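Local atomic coordinates of probable E3 ubiquitin-protein ligase HERC1 (Homo sapiens, PDB entry 4QT6), a protein that probably acts as an E3 ubiquitin ligase of the HECT type, here represented by its SPRY domain, a fold that often serves in protein recognition. Residues C10-E13 with I17-H20; E53-G58 with P147-K152. All blocks are in the same frame, centred on the assembly; numbering follows the deposited sequence.

Both contacts belong to the SPRY beta-sandwich. Contact 1 is a hairpin at the edge of one antiparallel sheet, made by strands 10-13 and 17-20; contact 2 reaches from strand 150-154, the neighbour of 17-20 in that sheet, to strand 55-60 in the opposing one. Their centres are about 9 Å apart and two polar pairs join them: His-20 ND1 lies 2.7 Å from Glu-149 OE1, a probable hydrogen bond, and Glu-13 OE1 forms a 2.8 Å salt bridge with Lys-150 NZ. Each contact also borders bound formamide, one molecule beside Leu-11 and two beside Glu-53, one of them also next to Gly-54.

Contact 1 (C10-E13 with I17-H20); sequences CLVE and ILTH. With ARF (formamide), chain H.
Leu-11 and Thr-19 pair backbone to backbone in a beta hairpin, strand 10-13 running antiparallel to 17-20 at the edge of a SPRY sandwich sheet. Leu-11 N gives a hydrogen bond to Thr-19 O (2.8 Å), and Thr-19 N returns one of the same length to Leu-11 O. Glu-13 and Ile-17 form the second hydrogen-bonded pair; there the bond from Ile-17 N to Glu-13 O is longer, 3.2 Å, and more bent, 148° at the hydrogen.

On the face carrying Leu-11, Glu-13, Ile-17 and Thr-19, the Glu-13 side chain stretches out with CG opposite its backbone N (chi1 170°), lying alongside Ile-17. This brings the carboxylate within range of the Thr-19 hydroxyl: OG1 donates to Glu-13 OE1 at 3.1 Å, coming from above the carboxylate plane, 54° out of it. The same OE1 takes the Lys-150 ammonium from the next strand, so one oxygen serves two donors, while OE2 rests 3.8 Å from Ile-17 CD1. With an alanine in place of Glu-13, the Thr-19 hydroxyl would probably lose its acceptor and Lys-150 this carboxylate, and the flank of Ile-17 would be left less covered.

The other face turns into the sandwich. Leu-18 CD1 packs 3.6 Å from Cys-10 CB and more loosely on Val-12 CG2; Val-140 and Phe-142 of the opposing sheet cover Leu-18, and Phe-2 touches both Val-12 and Leu-18. His-20 stacks on Phe-142, its ring held by Gly-24 O at NE2 and by Glu-149 at ND1. On the Leu-11 side a formamide, hydrogen-bonded to Ser-22 N, brings its O to 3.7 Å from Leu-11 CD2.

Contact 2 (E53-G58 with P147-K152); sequences EGTCVG and PGEKVK. With ARF (formamide), chain G; ARF (formamide), chain B.
Thr-55 meets Val-151 and Glu-149 across the interior of the SPRY beta-sandwich, where strands 55-60 and 150-154 belong to opposing sheets. The methyls Thr-55 CG2 and Val-151 CG2 touch at 4.0 Å; Phe-43 packs on Val-151 from strand 38-47. Beside this apolar point, Thr-55 OG1 passes the aliphatic part of Glu-149, 4.0 Å from its CG, while the hydroxyl itself is hydrogen-bonded to Glu-48 OE1. Glu-149 bends at chi2 (89°), bringing its carboxylate round to Gly-54, whose CA lies 4.2 Å from OE2. A beta carbon on Gly-54 would lie about 3.0 Å from that oxygen, a tight fit that is consistent with glycine here.

Toward solvent the contact ends: Lys-150, partly exposed, points away from 53-58. On the formamide side, Glu-53 makes no contact with 147-152; its backbone borders two neighbouring formamide pockets. One formamide donates from its N to Glu-53 O (2.8 Å, 164° at the hydrogen) and also bonds Tyr-143, Asn-52 and Arg-79; the other lies near Gly-54 CA.

No hydrogen bond joins the two segments: they meet by packing, and the buried Glu-149 carboxylate bonds Ser-144 OG through OE2 and His-20 ND1 through OE1. As His-20 NE2 also bonds the Gly-24 carbonyl, both ring nitrogens would be donors, which is consistent with a positively charged imidazole balancing Glu-149.

Contact 1 (C10-E13 with I17-H20)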
ATOM      1  N   CYS A  10      -7.455   3.614  11.548  1.00 19.72           N
ATOM      2  CA  CYS A  10      -7.670   2.279  11.029  1.00 19.48           C
ATOM      3  C   CYS A  10      -7.587   1.334  12.207  1.00 21.47           C
ATOM      4  O   CYS A  10      -6.965   1.660  13.228  1.00 23.14           O
ATOM      5  CB  CYS A  10      -6.582   1.883  10.022  1.00 19.01           C
ATOM      6  SG  CYS A  10      -6.589   2.883   8.524  1.00 19.74           S
ATOM      7  N   LEU A  11      -8.213   0.175  12.050  1.00 21.17           N
ATOM      8  CA  LEU A  11      -8.190  -0.897  13.044  1.00 21.54           C
ATOM      9  C   LEU A  11      -7.545  -2.130  12.424  1.00 20.25           C
ATOM     10  O   LEU A  11      -7.749  -2.387  11.229  1.00 20.14           O
ATOM     11  CB  LEU A  11      -9.630  -1.259  13.410  1.00 22.71           C
ATOM     12  CG  LEU A  11     -10.474  -0.120  13.990  1.00 25.08           C
ATOM     13  CD1 LEU A  11     -11.954  -0.482  13.972  1.00 26.29           C
ATOM     14  CD2 LEU A  11      -9.990   0.281  15.365  1.00 25.01           C
ATOM     15  N   VAL A  12      -6.791  -2.888  13.219  1.00 19.17           N
ATOM     16  CA  VAL A  12      -6.231  -4.153  12.765  1.00 19.40           C
ATOM     17  C   VAL A  12      -7.187  -5.278  13.172  1.00 20.25           C
ATOM     18  O   VAL A  12      -7.440  -5.465  14.362  1.00 21.40           O
ATOM     19  CB  VAL A  12      -4.846  -4.420  13.344  1.00 18.85           C
ATOM     20  CG1 VAL A  12      -4.295  -5.727  12.809  1.00 19.32           C
ATOM     21  CG2 VAL A  12      -3.880  -3.300  12.951  1.00 18.09           C
ATOM     22  N   GLU A  13      -7.684  -5.993  12.171  1.00 19.41           N
ATOM     23  CA  GLU A  13      -8.694  -7.043  12.295  1.00 19.69           C
ATOM     24  C   GLU A  13      -8.021  -8.406  12.181  1.00 17.50           C
ATOM     25  O   GLU A  13      -7.485  -8.772  11.120  1.00 17.03           O
ATOM     26  CB  GLU A  13      -9.726  -6.831  11.186  1.00 21.50           C
ATOM     27  CG  GLU A  13     -10.756  -7.934  10.965  1.00 23.11           C
ATOM     28  CD  GLU A  13     -11.823  -7.525   9.956  1.00 24.04           C
ATOM     29  OE1 GLU A  13     -12.282  -6.347  10.025  1.00 25.79           O
ATOM     30  OE2 GLU A  13     -12.181  -8.371   9.080  1.00 26.66           O
ATOM     31  N   ILE A  17      -5.734  -8.090   8.569  1.00 17.46           N
ATOM     32  CA  ILE A  17      -6.547  -7.135   7.826  1.00 18.59           C
ATOM     33  C   ILE A  17      -6.460  -5.755   8.441  1.00 18.58           C
ATOM     34  O   ILE A  17      -6.455  -5.600   9.667  1.00 18.94           O
ATOM     35  CB  ILE A  17      -8.010  -7.625   7.723  1.00 19.94           C
ATOM     36  CG1 ILE A  17      -8.053  -8.821   6.753  1.00 22.84           C
ATOM     37  CG2 ILE A  17      -8.989  -6.547   7.256  1.00 20.64           C
ATOM     38  CD1 ILE A  17      -9.332  -9.611   6.848  1.00 25.63           C
ATOM     39  N   LEU A  18      -6.389  -4.744   7.575  1.00 17.50           N
ATOM     40  CA  LEU A  18      -6.467  -3.369   8.012  1.00 17.57           C
ATOM     41  C   LEU A  18      -7.807  -2.824   7.553  1.00 18.58           C
ATOM     42  O   LEU A  18      -8.146  -2.882   6.353  1.00 17.98           O
ATOM     43  CB  LEU A  18      -5.326  -2.521   7.430  1.00 16.72           C
ATOM     44  CG  LEU A  18      -5.249  -1.093   7.973  1.00 17.46           C
ATOM     45  CD1 LEU A  18      -4.677  -1.095   9.371  1.00 18.47           C
ATOM     46  CD2 LEU A  18      -4.407  -0.212   7.042  1.00 18.32           C
ATOM     47  N   THR A  19      -8.565  -2.299   8.513  1.00 19.38           N
ATOM     48  CA  THR A  19      -9.884  -1.759   8.251  1.00 20.11           C
ATOM     49  C   THR A  19      -9.903  -0.264   8.493  1.00 19.04           C
ATOM     50  O   THR A  19      -9.439   0.200   9.534  1.00 20.64           O
ATOM     51  CB  THR A  19     -10.927  -2.464   9.155  1.00 20.12           C
ATOM     52  OG1 THR A  19     -10.949  -3.857   8.830  1.00 22.42           O
ATOM     53  CG2 THR A  19     -12.323  -1.840   8.990  1.00 21.52           C
ATOM     54  N   HIS A  20     -10.453   0.490   7.538  1.00 20.14           N
ATOM     55  CA  HIS A  20     -10.505   1.929   7.654  1.00 20.50           C
ATOM     56  C   HIS A  20     -11.566   2.250   8.703  1.00 21.70           C
ATOM     57  O   HIS A  20     -12.699   1.785   8.593  1.00 23.67           O
ATOM     58  CB  HIS A  20     -10.867   2.563   6.321  1.00 20.06           C
ATOM     59  CG  HIS A  20     -10.837   4.048   6.335  1.00 19.27           C
ATOM     60  ND1 HIS A  20     -11.450   4.812   5.362  1.00 20.56           N
ATOM     61  CD2 HIS A  20     -10.263   4.922   7.195  1.00 19.74           C
ATOM     62  CE1 HIS A  20     -11.237   6.088   5.617  1.00 19.97           C
ATOM     63  NE2 HIS A  20     -10.546   6.184   6.735  1.00 20.94           N
TER
HETATM   64  N   ARF H2207     -10.037   5.286  14.634  1.00 38.43           N
HETATM   65  C   ARF H2207     -10.199   3.983  14.390  1.00 38.38           C
HETATM   66  O   ARF H2207     -11.332   3.531  14.283  1.00 40.96           O

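Contact 2 (E53-G58 with P147-K152)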
ATOM      1  N   GLU A  53     -13.202   4.017  -5.428  1.00 26.46           N
ATOM      2  CA  GLU A  53     -12.303   3.450  -4.410  1.00 25.57           C
ATOM      3  C   GLU A  53     -11.586   4.559  -3.668  1.00 25.41           C
ATOM      4  O   GLU A  53     -11.448   5.682  -4.182  1.00 24.86           O
ATOM      5  CB  GLU A  53     -11.293   2.494  -5.049  1.00 25.25           C
ATOM      6  CG  GLU A  53     -11.879   1.191  -5.558  1.00 26.09           C
ATOM      7  CD  GLU A  53     -12.537   1.299  -6.929  1.00 27.48           C
ATOM      8  OE1 GLU A  53     -12.506   2.381  -7.536  1.00 26.24           O
ATOM      9  OE2 GLU A  53     -13.102   0.295  -7.389  1.00 27.11           O
ATOM     10  N   GLY A  54     -11.122   4.235  -2.455  1.00 22.35           N
ATOM     11  CA  GLY A  54     -10.488   5.191  -1.564  1.00 22.35           C
ATOM     12  C   GLY A  54      -9.178   4.687  -0.972  1.00 21.26           C
ATOM     13  O   GLY A  54      -8.706   5.222   0.000  1.00 21.29           O
ATOM     14  N   THR A  55      -8.620   3.646  -1.577  1.00 20.55           N
ATOM     15  CA  THR A  55      -7.413   2.958  -1.086  1.00 19.75           C
ATOM     16  C   THR A  55      -6.197   3.208  -1.959  1.00 19.57           C
ATOM     17  O   THR A  55      -6.302   3.208  -3.201  1.00 19.44           O
ATOM     18  CB  THR A  55      -7.670   1.451  -1.107  1.00 20.36           C
ATOM     19  OG1 THR A  55      -8.767   1.157  -0.239  1.00 20.10           O
ATOM     20  CG2 THR A  55      -6.435   0.640  -0.675  1.00 20.62           C
ATOM     21  N   CYS A  56      -5.039   3.322  -1.310  1.00 18.64           N
ATOM     22  CA  CYS A  56      -3.742   3.154  -1.976  1.00 18.16           C
ATOM     23  C   CYS A  56      -2.965   2.092  -1.221  1.00 17.79           C
ATOM     24  O   CYS A  56      -3.145   1.958  -0.015  1.00 17.32           O
ATOM     25  CB  CYS A  56      -2.901   4.411  -1.943  1.00 19.36           C
ATOM     26  SG  CYS A  56      -3.609   5.840  -2.809  1.00 21.12           S
ATOM     27  N   VAL A  57      -2.103   1.356  -1.919  1.00 17.99           N
ATOM     28  CA  VAL A  57      -1.209   0.383  -1.270  1.00 17.72           C
ATOM     29  C   VAL A  57       0.216   0.690  -1.627  1.00 17.42           C
ATOM     30  O   VAL A  57       0.473   1.348  -2.618  1.00 17.70           O
ATOM     31  CB  VAL A  57      -1.555  -1.063  -1.660  1.00 16.81           C
ATOM     32  CG1 VAL A  57      -3.026  -1.330  -1.370  1.00 18.72           C
ATOM     33  CG2 VAL A  57      -1.230  -1.383  -3.131  1.00 17.31           C
ATOM     34  N   GLY A  58       1.158   0.241  -0.817  1.00 16.62           N
ATOM     35  CA  GLY A  58       2.547   0.450  -1.171  1.00 16.39           C
ATOM     36  C   GLY A  58       3.460   0.199  -0.003  1.00 15.32           C
ATOM     37  O   GLY A  58       3.292  -0.795   0.713  1.00 14.96           O
ATOM     38  N   PRO A 147     -15.468   5.473   7.097  1.00 30.71           N
ATOM     39  CA  PRO A 147     -14.905   4.156   7.369  1.00 29.01           C
ATOM     40  C   PRO A 147     -15.360   3.060   6.406  1.00 28.05           C
ATOM     41  O   PRO A 147     -16.333   3.230   5.658  1.00 29.65           O
ATOM     42  CB  PRO A 147     -15.415   3.830   8.767  1.00 30.51           C
ATOM     43  CG  PRO A 147     -16.600   4.708   8.976  1.00 32.18           C
ATOM     44  CD  PRO A 147     -16.369   5.932   8.169  1.00 31.52           C
ATOM     45  N   GLY A 148     -14.660   1.930   6.444  1.00 25.21           N
ATOM     46  CA  GLY A 148     -15.202   0.683   5.907  1.00 24.52           C
ATOM     47  C   GLY A 148     -14.371  -0.182   4.997  1.00 24.27           C
ATOM     48  O   GLY A 148     -14.630  -1.391   4.875  1.00 24.12           O
ATOM     49  N   GLU A 149     -13.417   0.421   4.303  1.00 21.82           N
ATOM     50  CA  GLU A 149     -12.600  -0.349   3.375  1.00 20.64           C
ATOM     51  C   GLU A 149     -11.777  -1.337   4.177  1.00 19.67           C
ATOM     52  O   GLU A 149     -11.460  -1.066   5.327  1.00 20.68           O
ATOM     53  CB  GLU A 149     -11.642   0.530   2.583  1.00 20.81           C
ATOM     54  CG  GLU A 149     -12.263   1.575   1.664  1.00 22.04           C
ATOM     55  CD  GLU A 149     -12.518   2.895   2.350  1.00 21.74           C
ATOM     56  OE1 GLU A 149     -12.391   2.989   3.580  1.00 21.74           O
ATOM     57  OE2 GLU A 149     -12.859   3.857   1.645  1.00 23.71           O
ATOM     58  N   LYS A 150     -11.424  -2.463   3.559  1.00 18.69           N
ATOM     59  CA  LYS A 150     -10.607  -3.491   4.213  1.00 19.61           C
ATOM     60  C   LYS A 150      -9.586  -4.084   3.256  1.00 18.88           C
ATOM     61  O   LYS A 150      -9.922  -4.432   2.121  1.00 19.18           O
ATOM     62  CB  LYS A 150     -11.472  -4.635   4.772  1.00 20.83           C
ATOM     63  CG  LYS A 150     -12.457  -4.230   5.842  1.00 21.42           C
ATOM     64  CD  LYS A 150     -13.108  -5.475   6.420  1.00 22.88           C
ATOM     65  CE  LYS A 150     -14.231  -5.089   7.379  1.00 24.07           C
ATOM     66  NZ  LYS A 150     -14.553  -6.140   8.378  1.00 28.21           N
ATOM     67  N   VAL A 151      -8.340  -4.184   3.706  1.00 17.77           N
ATOM     68  CA  VAL A 151      -7.251  -4.771   2.900  1.00 17.47           C
ATOM     69  C   VAL A 151      -6.532  -5.825   3.722  1.00 17.39           C
ATOM     70  O   VAL A 151      -6.164  -5.580   4.878  1.00 17.73           O
ATOM     71  CB  VAL A 151      -6.242  -3.678   2.453  1.00 17.42           C
ATOM     72  CG1 VAL A 151      -5.094  -4.258   1.622  1.00 17.07           C
ATOM     73  CG2 VAL A 151      -6.955  -2.586   1.664  1.00 18.97           C
ATOM     74  N   LYS A 152      -6.287  -6.977   3.109  1.00 16.22           N
ATOM     75  CA  LYS A 152      -5.547  -8.054   3.725  1.00 16.98           C
ATOM     76  C   LYS A 152      -4.106  -8.075   3.219  1.00 17.41           C
ATOM     77  O   LYS A 152      -3.872  -7.951   2.013  1.00 18.32           O
ATOM     78  CB  LYS A 152      -6.224  -9.386   3.390  1.00 17.68           C
ATOM     79  CG  LYS A 152      -5.549 -10.607   3.982  1.00 18.37           C
ATOM     80  CD  LYS A 152      -6.374 -11.861   3.774  1.00 18.78           C
ATOM     81  CE  LYS A 152      -5.645 -13.070   4.326  1.00 20.51           C
ATOM     82  NZ  LYS A 152      -6.498 -14.286   4.426  1.00 19.85           N
TER
HETATM   83  N   ARF G2206     -14.183   6.509  -1.596  1.00 44.92           N
HETATM   84  C   ARF G2206     -13.498   7.489  -2.199  1.00 47.26           C
HETATM   85  O   ARF G2206     -13.221   8.513  -1.589  1.00 48.26           O
HETATM   86  N   ARF B2201     -12.657   7.510  -5.892  1.00 29.08           N
HETATM   87  C   ARF B2201     -11.757   8.378  -6.349  1.00 29.52           C
HETATM   88  O   ARF B2201     -10.600   8.346  -5.958  1.00 27.79           O